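Local coordinates for protein type III restriction-modification enzyme EcoP15I Res subunit (Escherichia coli, PDB 4ZCF) that cleaves double-stranded DNA 25-27 base pairs downstream of one of two inversely oriented CAGCAG sites, together with the Mod subunit, using an ATP-driven helicase-like motor, at residues T88-T93 / I225-R230; Q14-D19 / L263-T268; T116-A121 / Q476-I481. All coordinates share one frame; numbering follows the deposited sequence.

Contact 1 (T88-T93 / I225-R230); sequences TGKTYT and IDEPHR. With AMP (adenosine monophosphate), chain H; nucleotides of chain D.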
loop_
_atom_site.group_PDB
_atom_site.type_symbol
_atom_site.label_atom_id
_atom_site.label_comp_id
_atom_site.label_asym_id
_atom_site.label_seq_id
_atom_site.Cartn_x
_atom_site.Cartn_y
_atom_site.Cartn_z
ATOM N N THR C 88 -1.079 -35.655 13.093
ATOM C CA THR C 88 -2.056 -35.758 14.193
ATOM C C THR C 88 -2.830 -34.456 14.473
ATOM O O THR C 88 -3.629 -34.405 15.416
ATOM C CB THR C 88 -1.446 -36.391 15.466
ATOM O OG1 THR C 88 -0.485 -35.511 16.044
ATOM C CG2 THR C 88 -0.852 -37.779 15.224
ATOM N N GLY C 89 -2.583 -33.433 13.654
ATOM C CA GLY C 89 -3.230 -32.128 13.748
ATOM C C GLY C 89 -2.760 -31.221 14.874
ATOM O O GLY C 89 -3.601 -30.683 15.609
ATOM N N LYS C 90 -1.418 -31.025 15.018
ATOM C CA LYS C 90 -0.875 -30.158 16.077
ATOM C C LYS C 90 -1.202 -28.666 15.858
ATOM O O LYS C 90 -1.364 -27.923 16.834
ATOM C CB LYS C 90 0.631 -30.395 16.338
ATOM C CG LYS C 90 1.574 -30.076 15.174
ATOM C CD LYS C 90 2.924 -29.589 15.664
ATOM C CE LYS C 90 3.942 -29.528 14.551
ATOM N NZ LYS C 90 4.677 -30.822 14.398
ATOM N N THR C 91 -1.326 -28.254 14.573
ATOM C CA THR C 91 -1.665 -26.907 14.129
ATOM C C THR C 91 -3.083 -26.583 14.576
ATOM O O THR C 91 -3.274 -25.586 15.266
ATOM C CB THR C 91 -1.424 -26.771 12.613
ATOM O OG1 THR C 91 -0.128 -27.274 12.302
ATOM C CG2 THR C 91 -1.530 -25.342 12.126
ATOM N N TYR C 92 -4.069 -27.435 14.225
ATOM C CA TYR C 92 -5.456 -27.266 14.669
ATOM C C TYR C 92 -5.538 -27.129 16.211
ATOM O O TYR C 92 -6.261 -26.257 16.703
ATOM C CB TYR C 92 -6.340 -28.429 14.195
ATOM C CG TYR C 92 -7.743 -28.366 14.766
ATOM C CD1 TYR C 92 -8.714 -27.553 14.194
ATOM C CD2 TYR C 92 -8.090 -29.096 15.900
ATOM C CE1 TYR C 92 -9.997 -27.470 14.734
ATOM C CE2 TYR C 92 -9.365 -29.017 16.452
ATOM C CZ TYR C 92 -10.316 -28.200 15.868
ATOM O OH TYR C 92 -11.566 -28.105 16.435
ATOM N N THR C 93 -4.796 -27.999 16.957
ATOM C CA THR C 93 -4.739 -28.033 18.419
ATOM C C THR C 93 -4.240 -26.712 19.017
ATOM O O THR C 93 -4.901 -26.173 19.899
ATOM C CB THR C 93 -3.978 -29.279 18.907
ATOM O OG1 THR C 93 -4.675 -30.462 18.488
ATOM C CG2 THR C 93 -3.791 -29.296 20.415
ATOM N N ILE C 225 5.455 -22.078 19.703
ATOM C CA ILE C 225 6.608 -22.539 18.944
ATOM C C ILE C 225 6.290 -23.843 18.218
ATOM O O ILE C 225 5.984 -24.854 18.859
ATOM C CB ILE C 225 7.945 -22.531 19.738
ATOM C CG1 ILE C 225 8.538 -21.112 19.724
ATOM C CG2 ILE C 225 8.982 -23.506 19.130
ATOM C CD1 ILE C 225 8.482 -20.453 20.915
ATOM N N ASP C 226 6.332 -23.782 16.864
ATOM C CA ASP C 226 6.096 -24.873 15.924
ATOM C C ASP C 226 7.447 -25.518 15.626
ATOM O O ASP C 226 8.374 -24.822 15.198
ATOM C CB ASP C 226 5.465 -24.314 14.635
ATOM C CG ASP C 226 4.636 -25.302 13.842
ATOM O OD1 ASP C 226 5.197 -26.309 13.385
ATOM O OD2 ASP C 226 3.444 -25.023 13.611
ATOM N N GLU C 227 7.559 -26.842 15.859
ATOM C CA GLU C 227 8.787 -27.659 15.706
ATOM C C GLU C 227 9.885 -27.071 16.626
ATOM O O GLU C 227 10.722 -26.306 16.151
ATOM C CB GLU C 227 9.248 -27.803 14.229
ATOM C CG GLU C 227 8.134 -27.962 13.196
ATOM C CD GLU C 227 7.443 -29.308 13.056
ATOM O OE1 GLU C 227 7.452 -30.107 14.021
ATOM O OE2 GLU C 227 6.847 -29.541 11.978
ATOM N N PRO C 228 9.837 -27.330 17.963
ATOM C CA PRO C 228 10.788 -26.666 18.874
ATOM C C PRO C 228 12.238 -27.077 18.744
ATOM O O PRO C 228 13.108 -26.394 19.284
ATOM C CB PRO C 228 10.215 -26.959 20.262
ATOM C CG PRO C 228 9.444 -28.197 20.098
ATOM C CD PRO C 228 8.902 -28.199 18.710
ATOM N N HIS C 229 12.488 -28.193 18.035
ATOM C CA HIS C 229 13.804 -28.756 17.770
ATOM C C HIS C 229 14.609 -27.895 16.784
ATOM O O HIS C 229 15.807 -28.117 16.620
ATOM C CB HIS C 229 13.665 -30.199 17.250
ATOM C CG HIS C 229 12.895 -30.341 15.969
ATOM N ND1 HIS C 229 13.534 -30.612 14.768
ATOM C CD2 HIS C 229 11.556 -30.322 15.753
ATOM C CE1 HIS C 229 12.573 -30.732 13.864
ATOM N NE2 HIS C 229 11.364 -30.568 14.410
ATOM N N ARG C 230 13.946 -26.930 16.126
ATOM C CA ARG C 230 14.545 -26.026 15.153
ATOM C C ARG C 230 14.863 -24.665 15.779
ATOM O O ARG C 230 15.325 -23.741 15.099
ATOM C CB ARG C 230 13.650 -25.912 13.922
ATOM C CG ARG C 230 13.805 -27.088 12.964
ATOM C CD ARG C 230 12.839 -26.932 11.801
ATOM N NE ARG C 230 13.292 -27.571 10.564
ATOM C CZ ARG C 230 14.241 -27.092 9.764
ATOM N NH1 ARG C 230 14.891 -25.979 10.083
ATOM N NH2 ARG C 230 14.575 -27.744 8.659
HETATM P P AMP H . 2.724 -27.368 10.491
HETATM O O1P AMP H . 4.194 -27.524 10.384
HETATM O O2P AMP H . 2.379 -28.180 11.685
HETATM O O3P AMP H . 2.528 -25.969 10.948
HETATM O "O5'" AMP H . 1.928 -27.708 9.151
HETATM C "C5'" AMP H . 0.914 -28.698 9.150
HETATM C "C4'" AMP H . -0.196 -28.355 8.209
HETATM O "O4'" AMP H . -1.229 -29.378 8.246
HETATM C "C3'" AMP H . -0.864 -27.091 8.625
HETATM O "O3'" AMP H . -0.252 -25.997 7.942
HETATM C "C2'" AMP H . -2.292 -27.258 8.297
HETATM O "O2'" AMP H . -2.577 -26.743 6.988
HETATM C "C1'" AMP H . -2.535 -28.732 8.282
HETATM N N9 AMP H . -3.326 -29.200 9.348
HETATM C C8 AMP H . -2.927 -29.186 10.604
HETATM N N7 AMP H . -3.888 -29.738 11.396
HETATM C C5 AMP H . -4.958 -30.170 10.487
HETATM C C6 AMP H . -6.228 -30.807 10.572
HETATM N N6 AMP H . -6.756 -31.210 11.825
HETATM N N1 AMP H . -6.931 -31.020 9.430
HETATM C C2 AMP H . -6.477 -30.646 8.243
HETATM N N3 AMP H . -5.301 -30.044 8.086
HETATM C C4 AMP H . -4.500 -29.780 9.145
ATOM P P DT D 20 20.164 -20.854 15.398
ATOM O OP1 DT D 20 19.110 -20.625 16.405
ATOM O OP2 DT D 20 21.569 -20.974 15.849
ATOM O "O5'" DT D 20 19.801 -22.158 14.550
ATOM C "C5'" DT D 20 18.468 -22.355 14.113
ATOM C "C4'" DT D 20 18.388 -23.571 13.213
ATOM O "O4'" DT D 20 19.277 -23.381 12.083
ATOM C "C3'" DT D 20 18.780 -24.885 13.880
ATOM O "O3'" DT D 20 17.761 -25.841 13.678
ATOM C "C2'" DT D 20 20.081 -25.309 13.213
ATOM C "C1'" DT D 20 20.071 -24.538 11.895
ATOM N N1 DT D 20 21.440 -24.176 11.355
ATOM C C2 DT D 20 21.859 -24.725 10.150
ATOM O O2 DT D 20 21.185 -25.485 9.467
ATOM N N3 DT D 20 23.124 -24.335 9.761
ATOM C C4 DT D 20 24.003 -23.501 10.445
ATOM O O4 DT D 20 25.113 -23.287 9.948
ATOM C C5 DT D 20 23.496 -22.969 11.702
ATOM C C7 DT D 20 24.303 -22.034 12.555
ATOM C C6 DT D 20 22.267 -23.335 12.084
#
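The Walker A P-loop meets the Walker B strand end here, the salt bridge between Lys90 and Glu227 joining the two. Lys90 NZ donates to Glu227 OE1 at 2.9 Å, arriving from above the carboxylate plane, 47° out of it, while the two side chains cross at about a right angle. A first torsion of 64° sets Lys90 CG between the backbone N and the carbonyl carbon, and bends further out bring CE within 3.6 Å of Asp226 OD1 and 3.5 Å of O2P of the bound AMP. The length of a lysine lets NZ reach Glu227 from the helix start while CE passes Asp226 and the phosphate. Glu227 folds at chi2 (-77°), and its OE1 also lies in plane at the edge of the His229 ring. With an alanine here, Lys90 NZ would probably lose its salt-bridge mate and be left to turn.

Asp226 and Glu227 open the run Asp-Glu-Pro-His, motif II (Walker B) of superfamily 2 helicases, at the end of strand 222-226, as the P-loop precedes helix 90-105, a layout built for a nucleotide phosphate. Asp226 OD2 is hydrogen-bonded to Tyr94 OH and stands 3.0 Å from AMP O3P. Thr91 comes at the phosphate from the P-loop side, its OG1 2.7 Å from O2P, and its CB packs on the base at C8. Gly89 suits its place for two reasons: its phi is positive, and a side chain would run into the adenine amino group, whereas its bare CA lies 3.4 Å from AMP N7. Just before the helix, Gly89 O takes bonds from Thr93 N and Thr93 OG1, which reach it from opposite faces of its plane.

Contact 2 (Q14-D19 / L263-T268); sequences QKAGVD and LVYRLT
Tyr265 lays its ring flat against Gly17 and Ala16, packing helix 12-22 onto strand 263-267, which lies at one border of the parallel sheet of the first RecA-like domain. The CB of Tyr265 leaves the strand toward the helix, and CG is anti to the backbone N (chi1 -179°), a setting that carries the ring along the helix surface. CG comes first, 3.8 Å from Gly17 CA. That same CA sits above the middle of the ring, 3.9 Å from its centroid and 13° off the normal, a CH-pi contact made with one face. CD1 and CD2 lie beneath it in turn, at 4.0 Å and 3.9 Å from Gly17 CA. Glycine suits this turn of the helix because a CB there would press on CD2; its absence lets the aromatic face come right up to the backbone. Farther out, CE2 is near Gly17 CA at the limit of contact, and CE1 meets the methyl of Ala16, a residue small enough to sit beside the ring, with CB 3.6 Å from CE1. CZ lies near Gly17 N and Ala16 CB.

Val82 and Met84 of the neighbouring strand 79-84 and Ala20 of the helix add further packing around the tyrosine. The same helix carries Gln14, a residue of the AMP pocket, consistent with the Q motif of helicases. At the tip, Tyr265 OH lies 4.0 Å from Ala16 CB and makes a weak hydrogen bond to His13 O.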
loop_
_atom_site.group_PDB
_atom_site.type_symbol
_atom_site.label_atom_id
_atom_site.label_comp_id
_atom_site.label_asym_id
_atom_site.label_seq_id
_atom_site.Cartn_x
_atom_site.Cartn_y
_atom_site.Cartn_z
ATOM N N GLN C 14 -7.007 -34.742 19.902
ATOM C CA GLN C 14 -6.842 -33.290 19.783
ATOM C C GLN C 14 -7.382 -32.552 21.011
ATOM O O GLN C 14 -6.635 -31.774 21.609
ATOM C CB GLN C 14 -7.445 -32.751 18.483
ATOM C CG GLN C 14 -6.518 -32.973 17.288
ATOM C CD GLN C 14 -7.118 -32.695 15.933
ATOM O OE1 GLN C 14 -6.437 -32.797 14.917
ATOM N NE2 GLN C 14 -8.398 -32.355 15.861
ATOM N N LYS C 15 -8.660 -32.818 21.401
ATOM C CA LYS C 15 -9.343 -32.226 22.562
ATOM C C LYS C 15 -8.549 -32.453 23.828
ATOM O O LYS C 15 -8.556 -31.589 24.696
ATOM C CB LYS C 15 -10.732 -32.824 22.716
ATOM N N ALA C 16 -7.834 -33.600 23.914
ATOM C CA ALA C 16 -6.973 -33.972 25.039
ATOM C C ALA C 16 -5.806 -32.986 25.208
ATOM O O ALA C 16 -5.512 -32.576 26.330
ATOM C CB ALA C 16 -6.463 -35.393 24.854
ATOM N N GLY C 17 -5.209 -32.569 24.095
ATOM C CA GLY C 17 -4.134 -31.577 24.087
ATOM C C GLY C 17 -4.612 -30.164 24.391
ATOM O O GLY C 17 -3.880 -29.373 24.989
ATOM N N VAL C 18 -5.840 -29.822 23.973
ATOM C CA VAL C 18 -6.397 -28.497 24.237
ATOM C C VAL C 18 -6.553 -28.359 25.743
ATOM O O VAL C 18 -6.064 -27.400 26.319
ATOM C CB VAL C 18 -7.740 -28.238 23.502
ATOM C CG1 VAL C 18 -8.229 -26.821 23.754
ATOM C CG2 VAL C 18 -7.632 -28.510 22.004
ATOM N N ASP C 19 -7.188 -29.363 26.369
ATOM C CA ASP C 19 -7.478 -29.463 27.802
ATOM C C ASP C 19 -6.196 -29.480 28.623
ATOM O O ASP C 19 -6.131 -28.813 29.654
ATOM C CB ASP C 19 -8.305 -30.729 28.089
ATOM C CG ASP C 19 -9.699 -30.783 27.477
ATOM O OD1 ASP C 19 -10.054 -29.859 26.704
ATOM O OD2 ASP C 19 -10.421 -31.771 27.733
ATOM N N LEU C 263 6.259 -30.819 30.445
ATOM C CA LEU C 263 5.519 -31.714 29.560
ATOM C C LEU C 263 4.116 -31.927 30.080
ATOM O O LEU C 263 3.911 -32.468 31.170
ATOM C CB LEU C 263 6.253 -33.027 29.261
ATOM C CG LEU C 263 5.528 -34.001 28.327
ATOM C CD1 LEU C 263 5.315 -33.402 26.944
ATOM C CD2 LEU C 263 6.273 -35.311 28.220
ATOM N N VAL C 264 3.153 -31.445 29.297
ATOM C CA VAL C 264 1.743 -31.425 29.631
ATOM C C VAL C 264 0.917 -32.456 28.839
ATOM O O VAL C 264 -0.075 -32.977 29.358
ATOM C CB VAL C 264 1.279 -29.949 29.529
ATOM C CG1 VAL C 264 0.290 -29.687 28.401
ATOM C CG2 VAL C 264 0.781 -29.434 30.858
ATOM N N TYR C 265 1.356 -32.793 27.613
ATOM C CA TYR C 265 0.662 -33.741 26.758
ATOM C C TYR C 265 1.647 -34.475 25.842
ATOM O O TYR C 265 2.556 -33.858 25.318
ATOM C CB TYR C 265 -0.452 -33.013 25.961
ATOM C CG TYR C 265 -1.262 -33.909 25.048
ATOM C CD1 TYR C 265 -2.213 -34.784 25.562
ATOM C CD2 TYR C 265 -1.061 -33.900 23.671
ATOM C CE1 TYR C 265 -2.904 -35.666 24.734
ATOM C CE2 TYR C 265 -1.764 -34.761 22.831
ATOM C CZ TYR C 265 -2.696 -35.633 23.366
ATOM O OH TYR C 265 -3.408 -36.471 22.547
ATOM N N ARG C 266 1.462 -35.793 25.658
ATOM C CA ARG C 266 2.282 -36.638 24.793
ATOM C C ARG C 266 1.474 -37.683 23.999
ATOM O O ARG C 266 0.930 -38.643 24.560
ATOM C CB ARG C 266 3.440 -37.285 25.570
ATOM C CG ARG C 266 4.493 -37.950 24.688
ATOM C CD ARG C 266 5.892 -37.700 25.205
ATOM N NE ARG C 266 6.135 -38.348 26.496
ATOM C CZ ARG C 266 6.745 -39.520 26.647
ATOM N NH1 ARG C 266 7.185 -40.191 25.587
ATOM N NH2 ARG C 266 6.924 -40.028 27.859
ATOM N N LEU C 267 1.407 -37.468 22.685
ATOM C CA LEU C 267 0.791 -38.348 21.708
ATOM C C LEU C 267 1.935 -38.695 20.796
ATOM O O LEU C 267 2.338 -37.874 19.971
ATOM C CB LEU C 267 -0.325 -37.620 20.932
ATOM C CG LEU C 267 -0.991 -38.403 19.795
ATOM C CD1 LEU C 267 -1.871 -39.540 20.331
ATOM C CD2 LEU C 267 -1.796 -37.491 18.936
ATOM N N THR C 268 2.423 -39.911 20.948
ATOM C CA THR C 268 3.554 -40.470 20.235
ATOM C C THR C 268 3.248 -41.054 18.898
ATOM O O THR C 268 2.119 -41.205 18.543
ATOM C CB THR C 268 4.150 -41.608 21.024
ATOM O OG1 THR C 268 3.125 -42.564 21.263
ATOM C CG2 THR C 268 4.676 -41.101 22.322
#

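Contact 3 (T116-A121 / Q476-I481); sequences TLSIKA and QEINEI. With AMP (adenosine monophosphate), chain H; nucleotides of chain E.
Two short helical segments approach closely at two levels, with the CA atoms of Ser118 and Ile478, and likewise those of Ala121 and Asn479, 6.5 Å apart. Ile478 points toward helix 117-128 and splits its branches between two small residues one turn apart. Its CG2 packs on Ala121 CB at 3.7 Å, methyl against methyl, while the other branch ends with CD1 at 3.7 Å from Ser118 OG. Alanine and serine suit these places because neither holds the backbones apart, and the branched isoleucine is wide enough to reach both. The serine hydroxyl stands anti to its own carbonyl carbon (chi1 -48°), which turns OG to the CD1 end of Ile478.

The contact joins the two RecA-like domains of the helicase motor: helix 117-128 belongs to the first, and helix 475-483 comes between strands 460-461 and 497-501 of the second. The sequence Pro-Thr-Leu before and into the first helix is consistent with motif Ia, which binds DNA. Leu117 N donates to OP1 of DA5 in chain E at 3.1 Å, with an N-H...O angle of 163°, and Thr116 OG1 adds a weak bond to the same oxygen. The positive end of the helix dipole would probably help to hold that phosphate. From another side of the helix, Ile119 CG2 reaches within 3.4 Å of AMP O3P.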
loop_
_atom_site.group_PDB
_atom_site.type_symbol
_atom_site.label_atom_id
_atom_site.label_comp_id
_atom_site.label_asym_id
_atom_site.label_seq_id
_atom_site.Cartn_x
_atom_site.Cartn_y
_atom_site.Cartn_z
ATOM N N THR C 116 10.435 -22.074 9.271
ATOM C CA THR C 116 10.542 -22.247 7.824
ATOM C C THR C 116 9.463 -21.499 7.017
ATOM O O THR C 116 8.372 -21.259 7.534
ATOM C CB THR C 116 10.623 -23.784 7.604
ATOM O OG1 THR C 116 11.965 -24.198 7.323
ATOM C CG2 THR C 116 9.627 -24.332 6.636
ATOM N N LEU C 117 9.777 -21.120 5.756
ATOM C CA LEU C 117 8.832 -20.430 4.874
ATOM C C LEU C 117 7.660 -21.308 4.459
ATOM O O LEU C 117 6.550 -20.790 4.310
ATOM C CB LEU C 117 9.513 -19.857 3.632
ATOM C CG LEU C 117 10.449 -18.678 3.830
ATOM C CD1 LEU C 117 11.155 -18.351 2.531
ATOM C CD2 LEU C 117 9.727 -17.455 4.431
ATOM N N SER C 118 7.901 -22.625 4.271
ATOM C CA SER C 118 6.873 -23.606 3.898
ATOM C C SER C 118 5.854 -23.799 5.038
ATOM O O SER C 118 4.651 -23.913 4.784
ATOM C CB SER C 118 7.507 -24.946 3.545
ATOM O OG SER C 118 8.601 -24.817 2.653
ATOM N N ILE C 119 6.337 -23.851 6.284
ATOM C CA ILE C 119 5.485 -23.941 7.463
ATOM C C ILE C 119 4.755 -22.582 7.607
ATOM O O ILE C 119 3.564 -22.576 7.905
ATOM C CB ILE C 119 6.273 -24.370 8.743
ATOM C CG1 ILE C 119 6.893 -25.780 8.584
ATOM C CG2 ILE C 119 5.389 -24.298 9.999
ATOM C CD1 ILE C 119 7.944 -26.188 9.730
ATOM N N LYS C 120 5.443 -21.452 7.324
ATOM C CA LYS C 120 4.817 -20.119 7.363
ATOM C C LYS C 120 3.690 -20.033 6.345
ATOM O O LYS C 120 2.612 -19.597 6.698
ATOM C CB LYS C 120 5.847 -18.993 7.120
ATOM C CG LYS C 120 5.345 -17.607 7.543
ATOM C CD LYS C 120 6.453 -16.567 7.539
ATOM C CE LYS C 120 6.506 -15.759 6.267
ATOM N NZ LYS C 120 7.560 -14.714 6.337
ATOM N N ALA C 121 3.920 -20.501 5.108
ATOM C CA ALA C 121 2.916 -20.513 4.039
ATOM C C ALA C 121 1.729 -21.441 4.352
ATOM O O ALA C 121 0.582 -21.047 4.130
ATOM C CB ALA C 121 3.560 -20.874 2.709
ATOM N N GLN C 476 6.984 -19.005 -3.617
ATOM C CA GLN C 476 5.932 -18.823 -4.622
ATOM C C GLN C 476 5.396 -20.183 -5.102
ATOM O O GLN C 476 4.182 -20.326 -5.299
ATOM C CB GLN C 476 6.481 -18.042 -5.808
ATOM N N GLU C 477 6.310 -21.180 -5.268
ATOM C CA GLU C 477 5.982 -22.528 -5.718
ATOM C C GLU C 477 5.164 -23.299 -4.683
ATOM O O GLU C 477 4.247 -24.034 -5.062
ATOM C CB GLU C 477 7.246 -23.290 -6.085
ATOM N N ILE C 478 5.489 -23.127 -3.382
ATOM C CA ILE C 478 4.777 -23.758 -2.269
ATOM C C ILE C 478 3.371 -23.162 -2.162
ATOM O O ILE C 478 2.418 -23.898 -1.910
ATOM C CB ILE C 478 5.614 -23.711 -0.948
ATOM C CG1 ILE C 478 6.341 -25.046 -0.720
ATOM C CG2 ILE C 478 4.792 -23.333 0.294
ATOM C CD1 ILE C 478 7.813 -24.984 -0.920
ATOM N N ASN C 479 3.247 -21.839 -2.398
ATOM C CA ASN C 479 1.962 -21.138 -2.383
ATOM C C ASN C 479 1.023 -21.675 -3.481
ATOM O O ASN C 479 -0.160 -21.896 -3.213
ATOM C CB ASN C 479 2.173 -19.640 -2.538
ATOM N N GLU C 480 1.575 -21.950 -4.684
ATOM C CA GLU C 480 0.851 -22.499 -5.833
ATOM C C GLU C 480 0.316 -23.909 -5.557
ATOM O O GLU C 480 -0.770 -24.235 -6.036
ATOM C CB GLU C 480 1.738 -22.480 -7.090
ATOM C CG GLU C 480 0.943 -22.431 -8.388
ATOM C CD GLU C 480 1.685 -21.960 -9.629
ATOM O OE1 GLU C 480 2.934 -21.845 -9.585
ATOM O OE2 GLU C 480 1.009 -21.714 -10.656
ATOM N N ILE C 481 1.066 -24.732 -4.775
ATOM C CA ILE C 481 0.680 -26.089 -4.351
ATOM C C ILE C 481 -0.556 -25.979 -3.436
ATOM O O ILE C 481 -1.572 -26.633 -3.674
ATOM C CB ILE C 481 1.865 -26.821 -3.639
ATOM C CG1 ILE C 481 3.010 -27.157 -4.629
ATOM C CG2 ILE C 481 1.384 -28.083 -2.896
ATOM C CD1 ILE C 481 4.396 -27.289 -3.987
HETATM P P AMP H . 2.724 -27.368 10.491
HETATM O O1P AMP H . 4.194 -27.524 10.384
HETATM O O2P AMP H . 2.379 -28.180 11.685
HETATM O O3P AMP H . 2.528 -25.969 10.948
HETATM O "O5'" AMP H . 1.928 -27.708 9.151
HETATM C "C5'" AMP H . 0.914 -28.698 9.150
HETATM C "C4'" AMP H . -0.196 -28.355 8.209
HETATM O "O4'" AMP H . -1.229 -29.378 8.246
HETATM C "C3'" AMP H . -0.864 -27.091 8.625
HETATM O "O3'" AMP H . -0.252 -25.997 7.942
HETATM C "C2'" AMP H . -2.292 -27.258 8.297
HETATM O "O2'" AMP H . -2.577 -26.743 6.988
HETATM C "C1'" AMP H . -2.535 -28.732 8.282
HETATM N N9 AMP H . -3.326 -29.200 9.348
HETATM C C8 AMP H . -2.927 -29.186 10.604
HETATM N N7 AMP H . -3.888 -29.738 11.396
HETATM C C5 AMP H . -4.958 -30.170 10.487
HETATM C C6 AMP H . -6.228 -30.807 10.572
HETATM N N6 AMP H . -6.756 -31.210 11.825
HETATM N N1 AMP H . -6.931 -31.020 9.430
HETATM C C2 AMP H . -6.477 -30.646 8.243
HETATM N N3 AMP H . -5.301 -30.044 8.086
HETATM C C4 AMP H . -4.500 -29.780 9.145
ATOM P P DA E 5 13.389 -21.578 3.822
ATOM O OP1 DA E 5 12.417 -22.314 4.672
ATOM O OP2 DA E 5 13.049 -21.371 2.391
ATOM O "O5'" DA E 5 13.684 -20.197 4.562
ATOM C "C5'" DA E 5 14.667 -19.362 4.018
ATOM C "C4'" DA E 5 14.979 -18.154 4.883
ATOM O "O4'" DA E 5 16.422 -18.101 5.010
ATOM C "C3'" DA E 5 14.524 -16.836 4.251
ATOM O "O3'" DA E 5 13.821 -16.008 5.208
ATOM C "C2'" DA E 5 15.804 -16.203 3.710
ATOM C "C1'" DA E 5 16.953 -16.963 4.367
ATOM N N9 DA E 5 18.071 -17.321 3.474
ATOM C C8 DA E 5 18.048 -18.131 2.354
ATOM N N7 DA E 5 19.205 -18.211 1.736
ATOM C C5 DA E 5 20.054 -17.408 2.507
ATOM C C6 DA E 5 21.422 -17.036 2.397
ATOM N N6 DA E 5 22.247 -17.519 1.457
ATOM N N1 DA E 5 21.960 -16.249 3.369
ATOM C C2 DA E 5 21.174 -15.749 4.327
ATOM N N3 DA E 5 19.886 -16.030 4.517
ATOM C C4 DA E 5 19.380 -16.865 3.583
#

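Overall arrangement
From the N terminus the chain first lays down helix 12-22, then the end of the P-loop and the start of helix 90-105, at 88-93, and the helix start at 116-121. The return to 225-230 closes contact 1, and the strand at 263-268 closes contact 2 around it, so the first lies wholly within the second. Contact 3 closes last, at 476-481; its span begins inside both earlier loops and ends beyond them, crossing each. Contacts 1 and 2 share the sheet of the first RecA-like domain and meet where Gln14 packs on Tyr92 and Thr93. Contact 3 ties that domain to the second, while Ile119 packs against Asp226 and Glu227 beside the AMP that contacts 1 and 3 both touch.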